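Local coordinates for protein 1-deoxy-D-xylulose 5-phosphate reductoisomerase (Moraxella catarrhalis, PDB 4ZQG) that catalyses the NAD(P)H-dependent conversion of 1-deoxy-D-xylulose 5-phosphate to 2-C-methyl-D-erythritol 4-phosphate in the MEP pathway and is inhibited by fosmidomycin, at residues N158-C163 against S262-V267; L187-G192 against V252-N257; L245-I250 against L324-A329. One frame throughout, in Å; residues are numbered along the deposited sequence.

Interaction 1 of 3, residues N158-C163 against S262-V267; sequences NAIYQC and SLVEYV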
ATOM      1  N   ASN A 158      -8.083   6.660  -6.281  1.00 50.59           N
ATOM      2  CA  ASN A 158      -7.056   7.389  -5.625  1.00 49.58           C
ATOM      3  C   ASN A 158      -6.150   6.389  -4.923  1.00 49.54           C
ATOM      4  O   ASN A 158      -4.917   6.493  -5.054  1.00 49.22           O
ATOM      5  CB  ASN A 158      -7.601   8.422  -4.649  1.00 49.06           C
ATOM      6  CG  ASN A 158      -6.490   9.211  -4.002  1.00 48.44           C
ATOM      7  OD1 ASN A 158      -6.019   8.864  -2.918  1.00 47.64           O
ATOM      8  ND2 ASN A 158      -6.015  10.233  -4.706  1.00 47.94           N
ATOM      9  N   ALA A 159      -6.750   5.406  -4.238  1.00 48.75           N
ATOM     10  CA  ALA A 159      -5.973   4.298  -3.623  1.00 48.54           C
ATOM     11  C   ALA A 159      -5.039   3.619  -4.598  1.00 48.73           C
ATOM     12  O   ALA A 159      -3.838   3.610  -4.408  1.00 48.23           O
ATOM     13  CB  ALA A 159      -6.889   3.267  -3.034  1.00 48.70           C
ATOM     14  N   ILE A 160      -5.599   3.097  -5.676  1.00 49.28           N
ATOM     15  CA  ILE A 160      -4.795   2.492  -6.729  1.00 50.32           C
ATOM     16  C   ILE A 160      -3.691   3.432  -7.174  1.00 50.03           C
ATOM     17  O   ILE A 160      -2.544   3.036  -7.325  1.00 50.16           O
ATOM     18  CB  ILE A 160      -5.683   2.085  -7.925  1.00 51.16           C
ATOM     19  CG1 ILE A 160      -6.513   0.858  -7.564  1.00 51.39           C
ATOM     20  CG2 ILE A 160      -4.846   1.773  -9.136  1.00 51.59           C
ATOM     21  CD1 ILE A 160      -7.645   0.637  -8.517  1.00 52.46           C
ATOM     22  N   TYR A 161      -4.025   4.689  -7.388  1.00 50.17           N
ATOM     23  CA  TYR A 161      -3.027   5.624  -7.865  1.00 50.44           C
ATOM     24  C   TYR A 161      -1.859   5.770  -6.871  1.00 50.53           C
ATOM     25  O   TYR A 161      -0.689   5.814  -7.245  1.00 50.31           O
ATOM     26  CB  TYR A 161      -3.719   6.966  -8.088  1.00 51.52           C
ATOM     27  CG  TYR A 161      -2.828   8.037  -8.662  1.00 51.78           C
ATOM     28  CD1 TYR A 161      -2.751   8.235 -10.030  1.00 52.65           C
ATOM     29  CD2 TYR A 161      -2.082   8.852  -7.835  1.00 51.62           C
ATOM     30  CE1 TYR A 161      -1.963   9.242 -10.566  1.00 53.90           C
ATOM     31  CE2 TYR A 161      -1.287   9.845  -8.355  1.00 53.46           C
ATOM     32  CZ  TYR A 161      -1.243  10.047  -9.725  1.00 54.04           C
ATOM     33  OH  TYR A 161      -0.426  11.013 -10.242  1.00 56.34           O
ATOM     34  N   GLN A 162      -2.199   5.876  -5.592  1.00 50.29           N
ATOM     35  CA  GLN A 162      -1.217   5.940  -4.539  1.00 50.83           C
ATOM     36  C   GLN A 162      -0.346   4.687  -4.465  1.00 51.79           C
ATOM     37  O   GLN A 162       0.801   4.753  -4.030  1.00 51.75           O
ATOM     38  CB  GLN A 162      -1.906   6.105  -3.184  1.00 51.60           C
ATOM     39  CG  GLN A 162      -2.481   7.494  -2.891  1.00 51.37           C
ATOM     40  CD  GLN A 162      -2.725   7.687  -1.423  1.00 50.63           C
ATOM     41  OE1 GLN A 162      -1.816   7.560  -0.615  1.00 49.93           O
ATOM     42  NE2 GLN A 162      -3.945   7.999  -1.071  1.00 51.91           N
ATOM     43  N   CYS A 163      -0.905   3.557  -4.883  1.00 51.69           N
ATOM     44  CA  CYS A 163      -0.221   2.299  -4.847  1.00 52.82           C
ATOM     45  C   CYS A 163       0.536   1.909  -6.158  1.00 55.01           C
ATOM     46  O   CYS A 163       0.943   0.754  -6.323  1.00 55.72           O
ATOM     47  CB  CYS A 163      -1.233   1.237  -4.463  1.00 52.09           C
ATOM     48  SG  CYS A 163      -1.665   1.363  -2.702  1.00 52.26           S
ATOM     49  N   SER A 262      -8.717  -0.244  -1.975  1.00 52.20           N
ATOM     50  CA  SER A 262      -8.441  -0.973  -3.214  1.00 49.95           C
ATOM     51  C   SER A 262      -7.021  -1.453  -3.119  1.00 48.75           C
ATOM     52  O   SER A 262      -6.310  -1.066  -2.180  1.00 46.84           O
ATOM     53  CB  SER A 262      -8.670  -0.139  -4.488  1.00 49.47           C
ATOM     54  OG  SER A 262     -10.013  -0.285  -4.887  1.00 48.72           O
ATOM     55  N   LEU A 263      -6.639  -2.337  -4.053  1.00 47.67           N
ATOM     56  CA  LEU A 263      -5.294  -2.883  -4.068  1.00 47.46           C
ATOM     57  C   LEU A 263      -4.714  -2.976  -5.471  1.00 47.66           C
ATOM     58  O   LEU A 263      -5.441  -2.989  -6.477  1.00 48.65           O
ATOM     59  CB  LEU A 263      -5.245  -4.247  -3.368  1.00 47.54           C
ATOM     60  CG  LEU A 263      -6.096  -4.425  -2.105  1.00 47.50           C
ATOM     61  CD1 LEU A 263      -7.474  -4.921  -2.457  1.00 47.31           C
ATOM     62  CD2 LEU A 263      -5.465  -5.414  -1.156  1.00 48.35           C
ATOM     63  N   VAL A 264      -3.392  -2.995  -5.523  1.00 47.08           N
ATOM     64  CA  VAL A 264      -2.666  -3.302  -6.705  1.00 47.38           C
ATOM     65  C   VAL A 264      -1.805  -4.519  -6.451  1.00 48.61           C
ATOM     66  O   VAL A 264      -0.917  -4.495  -5.618  1.00 47.66           O
ATOM     67  CB  VAL A 264      -1.770  -2.151  -7.088  1.00 47.36           C
ATOM     68  CG1 VAL A 264      -0.931  -2.528  -8.275  1.00 47.71           C
ATOM     69  CG2 VAL A 264      -2.636  -0.946  -7.422  1.00 47.72           C
ATOM     70  N   GLU A 265      -2.094  -5.585  -7.193  1.00 50.46           N
ATOM     71  CA  GLU A 265      -1.358  -6.836  -7.146  1.00 51.00           C
ATOM     72  C   GLU A 265      -0.208  -6.853  -8.121  1.00 50.60           C
ATOM     73  O   GLU A 265      -0.418  -6.637  -9.289  1.00 50.02           O
ATOM     74  CB  GLU A 265      -2.296  -7.967  -7.508  1.00 53.11           C
ATOM     75  CG  GLU A 265      -1.605  -9.305  -7.599  1.00 55.02           C
ATOM     76  CD  GLU A 265      -2.551 -10.456  -7.728  1.00 56.11           C
ATOM     77  OE1 GLU A 265      -3.766 -10.259  -8.017  1.00 55.15           O
ATOM     78  OE2 GLU A 265      -2.031 -11.584  -7.570  1.00 59.62           O
ATOM     79  N   TYR A 266       0.995  -7.120  -7.607  1.00 50.98           N
ATOM     80  CA  TYR A 266       2.230  -7.259  -8.380  1.00 51.35           C
ATOM     81  C   TYR A 266       2.654  -8.736  -8.599  1.00 52.01           C
ATOM     82  O   TYR A 266       2.189  -9.655  -7.927  1.00 51.04           O
ATOM     83  CB  TYR A 266       3.361  -6.503  -7.684  1.00 51.84           C
ATOM     84  CG  TYR A 266       3.172  -4.993  -7.672  1.00 52.55           C
ATOM     85  CD1 TYR A 266       3.837  -4.187  -8.589  1.00 52.80           C
ATOM     86  CD2 TYR A 266       2.342  -4.381  -6.752  1.00 50.97           C
ATOM     87  CE1 TYR A 266       3.690  -2.832  -8.584  1.00 52.08           C
ATOM     88  CE2 TYR A 266       2.176  -3.020  -6.747  1.00 50.91           C
ATOM     89  CZ  TYR A 266       2.838  -2.236  -7.667  1.00 51.62           C
ATOM     90  OH  TYR A 266       2.667  -0.854  -7.681  1.00 49.61           O
ATOM     91  N   VAL A 267       3.565  -8.937  -9.549  1.00 52.66           N
ATOM     92  CA  VAL A 267       3.934 -10.272 -10.001  1.00 53.07           C
ATOM     93  C   VAL A 267       4.700 -11.091  -8.995  1.00 52.91           C
ATOM     94  O   VAL A 267       4.637 -12.308  -9.057  1.00 54.93           O
ATOM     95  CB  VAL A 267       4.720 -10.249 -11.330  1.00 53.79           C
ATOM     96  CG1 VAL A 267       3.785  -9.832 -12.459  1.00 54.01           C
ATOM     97  CG2 VAL A 267       5.905  -9.304 -11.251  1.00 53.36           C
TER

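Interaction 2 of 3, residues L187-G192 against V252-N257; sequences LTASGG and VVIHPN. With FOM (3-[formyl(hydroxy)amino]propylphosphonic acid), chain E.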
ATOM      1  N   LEU A 187     -10.569  -3.678  -7.043  1.00 50.75           N
ATOM      2  CA  LEU A 187     -11.486  -2.644  -6.530  1.00 49.48           C
ATOM      3  C   LEU A 187     -12.250  -3.197  -5.358  1.00 49.33           C
ATOM      4  O   LEU A 187     -12.907  -4.209  -5.487  1.00 49.73           O
ATOM      5  CB  LEU A 187     -12.489  -2.188  -7.600  1.00 49.03           C
ATOM      6  CG  LEU A 187     -11.938  -1.356  -8.739  1.00 47.95           C
ATOM      7  CD1 LEU A 187     -12.911  -1.321  -9.880  1.00 47.91           C
ATOM      8  CD2 LEU A 187     -11.633   0.018  -8.260  1.00 47.55           C
ATOM      9  N   THR A 188     -12.158  -2.536  -4.215  1.00 49.62           N
ATOM     10  CA  THR A 188     -12.967  -2.893  -3.036  1.00 50.62           C
ATOM     11  C   THR A 188     -14.397  -2.302  -3.176  1.00 50.10           C
ATOM     12  O   THR A 188     -14.573  -1.246  -3.726  1.00 49.46           O
ATOM     13  CB  THR A 188     -12.267  -2.381  -1.755  1.00 51.04           C
ATOM     14  OG1 THR A 188     -11.607  -1.122  -2.046  1.00 51.01           O
ATOM     15  CG2 THR A 188     -11.215  -3.349  -1.335  1.00 51.87           C
ATOM     16  N   ALA A 189     -15.391  -2.999  -2.655  1.00 50.59           N
ATOM     17  CA  ALA A 189     -16.761  -2.584  -2.713  1.00 52.09           C
ATOM     18  C   ALA A 189     -17.409  -2.855  -1.368  1.00 53.66           C
ATOM     19  O   ALA A 189     -17.274  -3.984  -0.832  1.00 52.81           O
ATOM     20  CB  ALA A 189     -17.480  -3.404  -3.755  1.00 53.84           C
ATOM     21  N   SER A 190     -18.126  -1.858  -0.822  1.00 53.08           N
ATOM     22  CA  SER A 190     -18.750  -2.045   0.493  1.00 54.54           C
ATOM     23  C   SER A 190     -19.827  -3.100   0.449  1.00 56.88           C
ATOM     24  O   SER A 190     -20.192  -3.663   1.476  1.00 59.47           O
ATOM     25  CB  SER A 190     -19.385  -0.791   1.009  1.00 53.71           C
ATOM     26  OG  SER A 190     -20.621  -0.608   0.362  1.00 53.49           O
ATOM     27  N   GLY A 191     -20.381  -3.331  -0.735  1.00 58.35           N
ATOM     28  CA  GLY A 191     -21.530  -4.199  -0.854  1.00 60.27           C
ATOM     29  C   GLY A 191     -22.819  -3.451  -0.609  1.00 61.76           C
ATOM     30  O   GLY A 191     -23.885  -4.027  -0.782  1.00 63.17           O
ATOM     31  N   GLY A 192     -22.711  -2.185  -0.176  1.00 63.88           N
ATOM     32  CA  GLY A 192     -23.847  -1.296   0.104  1.00 64.09           C
ATOM     33  C   GLY A 192     -24.813  -1.733   1.197  1.00 67.18           C
ATOM     34  O   GLY A 192     -24.594  -2.725   1.875  1.00 66.99           O
ATOM     35  N   VAL A 252     -12.964  -7.362  -8.608  1.00 51.89           N
ATOM     36  CA  VAL A 252     -13.704  -6.715  -7.557  1.00 51.52           C
ATOM     37  C   VAL A 252     -13.850  -7.646  -6.414  1.00 52.38           C
ATOM     38  O   VAL A 252     -14.225  -8.808  -6.607  1.00 55.66           O
ATOM     39  CB  VAL A 252     -15.123  -6.359  -8.052  1.00 51.71           C
ATOM     40  CG1 VAL A 252     -16.062  -5.977  -6.899  1.00 51.46           C
ATOM     41  CG2 VAL A 252     -15.036  -5.274  -9.099  1.00 50.35           C
ATOM     42  N   VAL A 253     -13.565  -7.123  -5.226  1.00 52.09           N
ATOM     43  CA  VAL A 253     -13.756  -7.832  -3.978  1.00 52.48           C
ATOM     44  C   VAL A 253     -14.719  -7.039  -3.072  1.00 53.03           C
ATOM     45  O   VAL A 253     -14.582  -5.833  -2.917  1.00 51.57           O
ATOM     46  CB  VAL A 253     -12.383  -8.115  -3.274  1.00 52.06           C
ATOM     47  CG1 VAL A 253     -11.610  -6.843  -2.956  1.00 50.98           C
ATOM     48  CG2 VAL A 253     -12.567  -8.941  -2.014  1.00 52.27           C
ATOM     49  N   ILE A 254     -15.679  -7.737  -2.480  1.00 54.13           N
ATOM     50  CA  ILE A 254     -16.509  -7.156  -1.457  1.00 55.89           C
ATOM     51  C   ILE A 254     -15.765  -7.047  -0.118  1.00 56.39           C
ATOM     52  O   ILE A 254     -15.241  -8.024   0.409  1.00 56.51           O
ATOM     53  CB  ILE A 254     -17.791  -7.985  -1.223  1.00 57.19           C
ATOM     54  CG1 ILE A 254     -18.651  -8.096  -2.488  1.00 59.41           C
ATOM     55  CG2 ILE A 254     -18.603  -7.411  -0.086  1.00 56.92           C
ATOM     56  CD1 ILE A 254     -18.551  -6.960  -3.500  1.00 60.09           C
ATOM     57  N   HIS A 255     -15.844  -5.857   0.464  1.00 56.86           N
ATOM     58  CA  HIS A 255     -15.191  -5.505   1.713  1.00 54.32           C
ATOM     59  C   HIS A 255     -16.117  -4.570   2.442  1.00 53.10           C
ATOM     60  O   HIS A 255     -16.092  -3.383   2.146  1.00 53.24           O
ATOM     61  CB  HIS A 255     -13.886  -4.782   1.394  1.00 52.74           C
ATOM     62  CG  HIS A 255     -13.191  -4.272   2.600  1.00 52.17           C
ATOM     63  ND1 HIS A 255     -13.082  -5.021   3.751  1.00 53.51           N
ATOM     64  CD2 HIS A 255     -12.567  -3.104   2.846  1.00 51.29           C
ATOM     65  CE1 HIS A 255     -12.425  -4.327   4.656  1.00 52.96           C
ATOM     66  NE2 HIS A 255     -12.113  -3.159   4.132  1.00 52.08           N
ATOM     67  N   PRO A 256     -16.945  -5.078   3.373  1.00 53.51           N
ATOM     68  CA  PRO A 256     -17.983  -4.237   4.031  1.00 54.87           C
ATOM     69  C   PRO A 256     -17.504  -3.133   4.963  1.00 55.82           C
ATOM     70  O   PRO A 256     -18.207  -2.155   5.144  1.00 57.14           O
ATOM     71  CB  PRO A 256     -18.836  -5.224   4.827  1.00 55.09           C
ATOM     72  CG  PRO A 256     -18.322  -6.575   4.521  1.00 55.00           C
ATOM     73  CD  PRO A 256     -17.053  -6.486   3.738  1.00 53.99           C
ATOM     74  N   ASN A 257     -16.317  -3.265   5.539  1.00 57.02           N
ATOM     75  CA  ASN A 257     -15.835  -2.283   6.526  1.00 56.73           C
ATOM     76  C   ASN A 257     -15.453  -0.923   5.914  1.00 55.58           C
ATOM     77  O   ASN A 257     -15.299   0.047   6.623  1.00 56.36           O
ATOM     78  CB  ASN A 257     -14.637  -2.847   7.269  1.00 56.39           C
ATOM     79  CG  ASN A 257     -14.804  -4.311   7.646  1.00 58.84           C
ATOM     80  OD1 ASN A 257     -14.862  -5.201   6.786  1.00 59.27           O
ATOM     81  ND2 ASN A 257     -14.826  -4.582   8.931  1.00 60.36           N
TER
HETATM   82  O2  FOM E 503     -17.514   5.476  -4.366  1.00 59.95           O
HETATM   83  N1  FOM E 503     -17.230   5.691  -3.034  1.00 59.40           N
HETATM   84  C1  FOM E 503     -16.126   6.195  -2.662  1.00 59.35           C
HETATM   85  O1  FOM E 503     -15.265   6.487  -3.476  1.00 58.20           O
HETATM   86  C2  FOM E 503     -18.263   5.233  -2.110  1.00 58.82           C
HETATM   87  C3  FOM E 503     -18.238   3.739  -2.436  1.00 58.85           C
HETATM   88  C4  FOM E 503     -19.369   2.997  -1.780  1.00 59.17           C
HETATM   89  PA1 FOM E 503     -19.238   1.336  -2.403  1.00 58.11           P
HETATM   90  OP1 FOM E 503     -17.863   0.746  -1.851  1.00 65.68           O
HETATM   91  OP2 FOM E 503     -19.037   1.369  -3.852  1.00 60.06           O
HETATM   92  OP3 FOM E 503     -20.485   0.361  -2.027  1.00 57.30           O

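Interaction 3 of 3, residues L245-I250 against L324-A329; sequences LKEHQI and LARYAA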
ATOM      1  N   LEU A 245      -6.021  -0.030 -18.926  1.00 55.01           N
ATOM      2  CA  LEU A 245      -6.164  -1.471 -18.911  1.00 54.70           C
ATOM      3  C   LEU A 245      -7.522  -1.894 -19.459  1.00 55.97           C
ATOM      4  O   LEU A 245      -8.392  -1.044 -19.698  1.00 59.44           O
ATOM      5  CB  LEU A 245      -6.082  -1.940 -17.471  1.00 53.76           C
ATOM      6  CG  LEU A 245      -4.795  -1.637 -16.714  1.00 53.85           C
ATOM      7  CD1 LEU A 245      -4.956  -2.080 -15.279  1.00 53.26           C
ATOM      8  CD2 LEU A 245      -3.590  -2.355 -17.322  1.00 54.96           C
ATOM      9  N   LYS A 246      -7.732  -3.202 -19.604  1.00 55.99           N
ATOM     10  CA  LYS A 246      -9.028  -3.777 -19.980  1.00 56.37           C
ATOM     11  C   LYS A 246      -9.640  -4.452 -18.783  1.00 54.30           C
ATOM     12  O   LYS A 246      -8.973  -4.678 -17.813  1.00 54.36           O
ATOM     13  CB  LYS A 246      -8.887  -4.791 -21.107  1.00 59.44           C
ATOM     14  CG  LYS A 246      -8.112  -4.289 -22.303  1.00 62.10           C
ATOM     15  CD  LYS A 246      -8.935  -3.338 -23.113  1.00 64.46           C
ATOM     16  CE  LYS A 246      -8.159  -2.871 -24.317  1.00 67.63           C
ATOM     17  NZ  LYS A 246      -9.094  -2.027 -25.097  1.00 73.45           N
ATOM     18  N   GLU A 247     -10.924  -4.747 -18.832  1.00 54.28           N
ATOM     19  CA  GLU A 247     -11.632  -5.182 -17.633  1.00 54.63           C
ATOM     20  C   GLU A 247     -11.123  -6.487 -17.033  1.00 54.55           C
ATOM     21  O   GLU A 247     -11.260  -6.687 -15.845  1.00 53.57           O
ATOM     22  CB  GLU A 247     -13.154  -5.269 -17.849  1.00 55.21           C
ATOM     23  CG  GLU A 247     -13.630  -6.151 -19.000  1.00 57.01           C
ATOM     24  CD  GLU A 247     -13.347  -7.642 -18.800  1.00 58.17           C
ATOM     25  OE1 GLU A 247     -13.509  -8.107 -17.658  1.00 58.11           O
ATOM     26  OE2 GLU A 247     -12.994  -8.353 -19.784  1.00 60.02           O
ATOM     27  N   HIS A 248     -10.578  -7.382 -17.841  1.00 55.78           N
ATOM     28  CA  HIS A 248     -10.090  -8.675 -17.313  1.00 57.01           C
ATOM     29  C   HIS A 248      -9.001  -8.436 -16.265  1.00 56.64           C
ATOM     30  O   HIS A 248      -8.961  -9.121 -15.258  1.00 57.78           O
ATOM     31  CB  HIS A 248      -9.622  -9.638 -18.428  1.00 57.20           C
ATOM     32  CG  HIS A 248      -8.466  -9.134 -19.207  1.00 56.72           C
ATOM     33  ND1 HIS A 248      -7.168  -9.451 -18.893  1.00 57.33           N
ATOM     34  CD2 HIS A 248      -8.399  -8.281 -20.250  1.00 57.79           C
ATOM     35  CE1 HIS A 248      -6.345  -8.826 -19.713  1.00 57.82           C
ATOM     36  NE2 HIS A 248      -7.070  -8.107 -20.547  1.00 58.89           N
ATOM     37  N   GLN A 249      -8.181  -7.414 -16.478  1.00 56.30           N
ATOM     38  CA  GLN A 249      -7.191  -6.978 -15.502  1.00 56.80           C
ATOM     39  C   GLN A 249      -7.685  -6.269 -14.218  1.00 56.38           C
ATOM     40  O   GLN A 249      -6.859  -5.910 -13.363  1.00 57.01           O
ATOM     41  CB  GLN A 249      -6.178  -6.095 -16.213  1.00 58.26           C
ATOM     42  CG  GLN A 249      -5.152  -6.923 -16.960  1.00 62.48           C
ATOM     43  CD  GLN A 249      -4.332  -6.080 -17.903  1.00 65.21           C
ATOM     44  OE1 GLN A 249      -4.904  -5.380 -18.794  1.00 69.97           O
ATOM     45  NE2 GLN A 249      -2.991  -6.125 -17.741  1.00 63.15           N
ATOM     46  N   ILE A 250      -8.989  -6.046 -14.064  1.00 55.16           N
ATOM     47  CA  ILE A 250      -9.493  -5.370 -12.884  1.00 53.56           C
ATOM     48  C   ILE A 250     -10.571  -6.198 -12.261  1.00 52.36           C
ATOM     49  O   ILE A 250     -11.581  -6.414 -12.863  1.00 53.38           O
ATOM     50  CB  ILE A 250     -10.092  -4.016 -13.261  1.00 55.29           C
ATOM     51  CG1 ILE A 250      -9.029  -3.124 -13.894  1.00 55.58           C
ATOM     52  CG2 ILE A 250     -10.664  -3.328 -12.037  1.00 55.62           C
ATOM     53  CD1 ILE A 250      -9.612  -1.894 -14.517  1.00 55.54           C
ATOM     54  N   LEU A 324     -23.328  -6.492 -15.652  1.00 60.06           N
ATOM     55  CA  LEU A 324     -23.704  -5.746 -16.848  1.00 58.63           C
ATOM     56  C   LEU A 324     -22.671  -4.685 -17.160  1.00 56.37           C
ATOM     57  O   LEU A 324     -22.429  -4.360 -18.319  1.00 55.08           O
ATOM     58  CB  LEU A 324     -25.093  -5.157 -16.696  1.00 60.33           C
ATOM     59  CG  LEU A 324     -26.217  -6.180 -16.419  1.00 61.93           C
ATOM     60  CD1 LEU A 324     -27.488  -5.517 -15.920  1.00 62.35           C
ATOM     61  CD2 LEU A 324     -26.531  -6.996 -17.648  1.00 63.02           C
ATOM     62  N   ALA A 325     -22.008  -4.177 -16.136  1.00 54.98           N
ATOM     63  CA  ALA A 325     -20.959  -3.200 -16.382  1.00 56.10           C
ATOM     64  C   ALA A 325     -19.727  -3.793 -17.003  1.00 55.90           C
ATOM     65  O   ALA A 325     -19.048  -3.142 -17.827  1.00 54.42           O
ATOM     66  CB  ALA A 325     -20.588  -2.502 -15.097  1.00 57.61           C
ATOM     67  N   ARG A 326     -19.417  -5.023 -16.597  1.00 57.16           N
ATOM     68  CA  ARG A 326     -18.266  -5.697 -17.166  1.00 58.27           C
ATOM     69  C   ARG A 326     -18.556  -5.984 -18.624  1.00 59.22           C
ATOM     70  O   ARG A 326     -17.786  -5.622 -19.497  1.00 57.88           O
ATOM     71  CB  ARG A 326     -17.892  -6.957 -16.384  1.00 59.35           C
ATOM     72  CG  ARG A 326     -16.468  -7.419 -16.691  1.00 59.90           C
ATOM     73  CD  ARG A 326     -16.051  -8.624 -15.864  1.00 58.83           C
ATOM     74  NE  ARG A 326     -15.873  -8.271 -14.473  1.00 57.70           N
ATOM     75  CZ  ARG A 326     -14.797  -7.669 -13.984  1.00 57.75           C
ATOM     76  NH1 ARG A 326     -14.741  -7.384 -12.671  1.00 58.91           N
ATOM     77  NH2 ARG A 326     -13.787  -7.339 -14.787  1.00 56.06           N
ATOM     78  N   TYR A 327     -19.716  -6.580 -18.874  1.00 62.56           N
ATOM     79  CA  TYR A 327     -20.195  -6.813 -20.219  1.00 65.54           C
ATOM     80  C   TYR A 327     -20.066  -5.556 -21.043  1.00 64.00           C
ATOM     81  O   TYR A 327     -19.551  -5.584 -22.150  1.00 66.31           O
ATOM     82  CB  TYR A 327     -21.625  -7.311 -20.168  1.00 70.73           C
ATOM     83  CG  TYR A 327     -22.317  -7.415 -21.515  1.00 80.81           C
ATOM     84  CD1 TYR A 327     -21.703  -8.048 -22.605  1.00 84.94           C
ATOM     85  CD2 TYR A 327     -23.613  -6.892 -21.697  1.00 85.26           C
ATOM     86  CE1 TYR A 327     -22.358  -8.145 -23.834  1.00 90.50           C
ATOM     87  CE2 TYR A 327     -24.268  -6.994 -22.909  1.00 88.73           C
ATOM     88  CZ  TYR A 327     -23.642  -7.615 -23.976  1.00 91.75           C
ATOM     89  OH  TYR A 327     -24.318  -7.702 -25.179  1.00 98.65           O
ATOM     90  N   ALA A 328     -20.479  -4.426 -20.489  1.00 63.11           N
ATOM     91  CA  ALA A 328     -20.426  -3.172 -21.232  1.00 62.15           C
ATOM     92  C   ALA A 328     -18.992  -2.729 -21.434  1.00 60.63           C
ATOM     93  O   ALA A 328     -18.624  -2.286 -22.510  1.00 59.90           O
ATOM     94  CB  ALA A 328     -21.245  -2.096 -20.532  1.00 62.86           C
ATOM     95  N   ALA A 329     -18.159  -2.867 -20.410  1.00 60.55           N
ATOM     96  CA  ALA A 329     -16.758  -2.494 -20.560  1.00 59.38           C
ATOM     97  C   ALA A 329     -16.102  -3.218 -21.723  1.00 59.86           C
ATOM     98  O   ALA A 329     -15.332  -2.622 -22.451  1.00 58.50           O
ATOM     99  CB  ALA A 329     -16.002  -2.772 -19.286  1.00 60.08           C
TER

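Interaction 1 of 3, residues N158-C163 against S262-V267
The phenol of Tyr266 donates a hydrogen bond from OH to Cys163 O, 2.7 Å away. The acceptor lies at the edge of the ring, near its plane. The oxygen is approached within its own carbonyl plane, at a C=O...O angle of 146°. Cys163 is the first residue past the helix end, so the bond holds the chain just where the helix stops. The rest of the contact is mainly apolar. Methyl CG2 of Val264 meets CG2 of Ile160 and CB of Cys163, each at 3.9 Å. The Ile160 and Val264 side chains cross nearly at right angles. Val264 CG1 is anti to the backbone N (chi1 176°), which leaves CG2 as the branch that meets the helix. Earlier in the strand, Ile160 CG1 packs on Ser262 CB at 3.9 Å, and Ala159 CB lies beside the same residue. Ser262 OG turns to Thr188 N of the adjoining strand. Behind the first shell, Gln162 NE2 bonds Asn158 OD1 at 2.9 Å. In the second subunit, Arg293 makes a cation-pi contact with the Tyr266 ring and Ser270 bonds Gln162. This is helix-on-sheet packing: helix 155-162 covers the mixed sheet at the dimer interface.

Interaction 2 of 3, residues L187-G192 against V252-N257
Strands 187-189 and 252-254 run parallel, their axes 4.7 Å apart at closest and 30° from each other. They pair in the mixed four-stranded sheet of the catalytic domain, with 250-254 as its outermost strand within this chain. Three backbone bonds join them. Val253 N donates to Leu187 O, Ala189 N to Val253 O at 3.0 Å, and His255 N to Ala189 O at 2.7 Å. The last is almost straight, with an N-H...O angle of 177°. CA-H...O contacts add to the pairing.

Leu187, Ala189, Val252 and Ile254 lie on one face. There Ala189 CB meets Ile254 CD1 at 3.7 Å. Lys232 of helix 230-243 covers this side. On the other face the side chains of Thr188 and Val253 run alongside each other, with Thr188 CG2 and Val253 CG1 3.9 Å apart. CG2 also reaches His255 CB. Thr188 OG1 bonds Val260 O. The His255 ring is fixed through ND1 to Lys310 O and through NE2 to Val260 N, and it stacks on Phe311.

Ala189 to Gly192, at and beyond the strand end, form part of the fosmidomycin pocket. Ser190 N donates to phosphonate OP1 at 2.8 Å. Ser190 OG lies between its own backbone N and carbonyl carbon (chi1 78°), which brings it to the phosphonate. His213 NE2 is another partner of this hydroxyl. The ligand is also hydrogen-bonded to Ser226 OG, Asn231 ND2, Lys232 NZ and Ser155 N. Ser190 OG donates to OP3 at 2.6 Å and, in an ST turn, accepts from Gly192 N at 2.7 Å.

Interaction 3 of 3, residues L245-I250 against L324-A329
A short 3-10 turn, 247-249, leads from helix 230-243 into strand 250-254 and meets the side of helix 320-331. The contact centres on the Arg326 guanidinium. Its NH2 forms a salt bridge with Glu247 OE1 at 3.0 Å, along a nearly straight N-H...O line of 167°. Glu247 uses the anti lone pair of OE1, the one away from its other oxygen. The carboxylate and guanidinium planes stand 75° apart, so the pair is single-pronged and not a flat bidentate one. The same NH2 also donates to Ile250 O at 3.1 Å. This carbonyl is met nearly along its C=O axis, and it lies at the guanidinium edge, close to the plane. NH1 adds a weak bond to Ile250 O at 3.3 Å. One backbone oxygen thus faces both terminal nitrogens, which limits rotation of the group.

The Arg326 chain leaves the helix extended and bends at chi3 (-70°), which turns its end toward the turn. Glu247 takes the less roomy first torsion, with CG between its backbone N and carbonyl carbon, and folds again at chi2. The two side chains cross at about a right angle, and Glu247 OE1 lies 3.2 Å from both CG and CD of Arg326. One helical turn on, Ala329 CB packs on Glu247 CB at 4.1 Å. Arg330 makes a long, weak ion pair with Glu247 OE2. Leu236 of helix 230-243 packs against both Ile250 and Arg326. This is packing of helix 320-331 on the 3-10 turn that leads into strand 250-254, joining that helix to the mixed sheet.

Overall arrangement
Following the chain from the N terminus, helix 155-162 comes first, then strand 182-189. Helix 230-243 leads through the turn at 245-250 into strand 250-254, and strand 260-266 follows. Helix 320-331 comes last. Interaction 1 closes a loop of 98 residues, and interaction 2 closes a shorter one of 59 residues within it. Interaction 3 starts inside both loops and ends beyond them, so it crosses each. Interactions 1 and 2 share the mixed sheet and touch through Ser262 and Thr188. Interactions 2 and 3 touch where Leu187 meets Ile250. Together they tie helix 155-162 and helix 320-331 to the mixed sheet, and interaction 2 carries part of the fosmidomycin pocket.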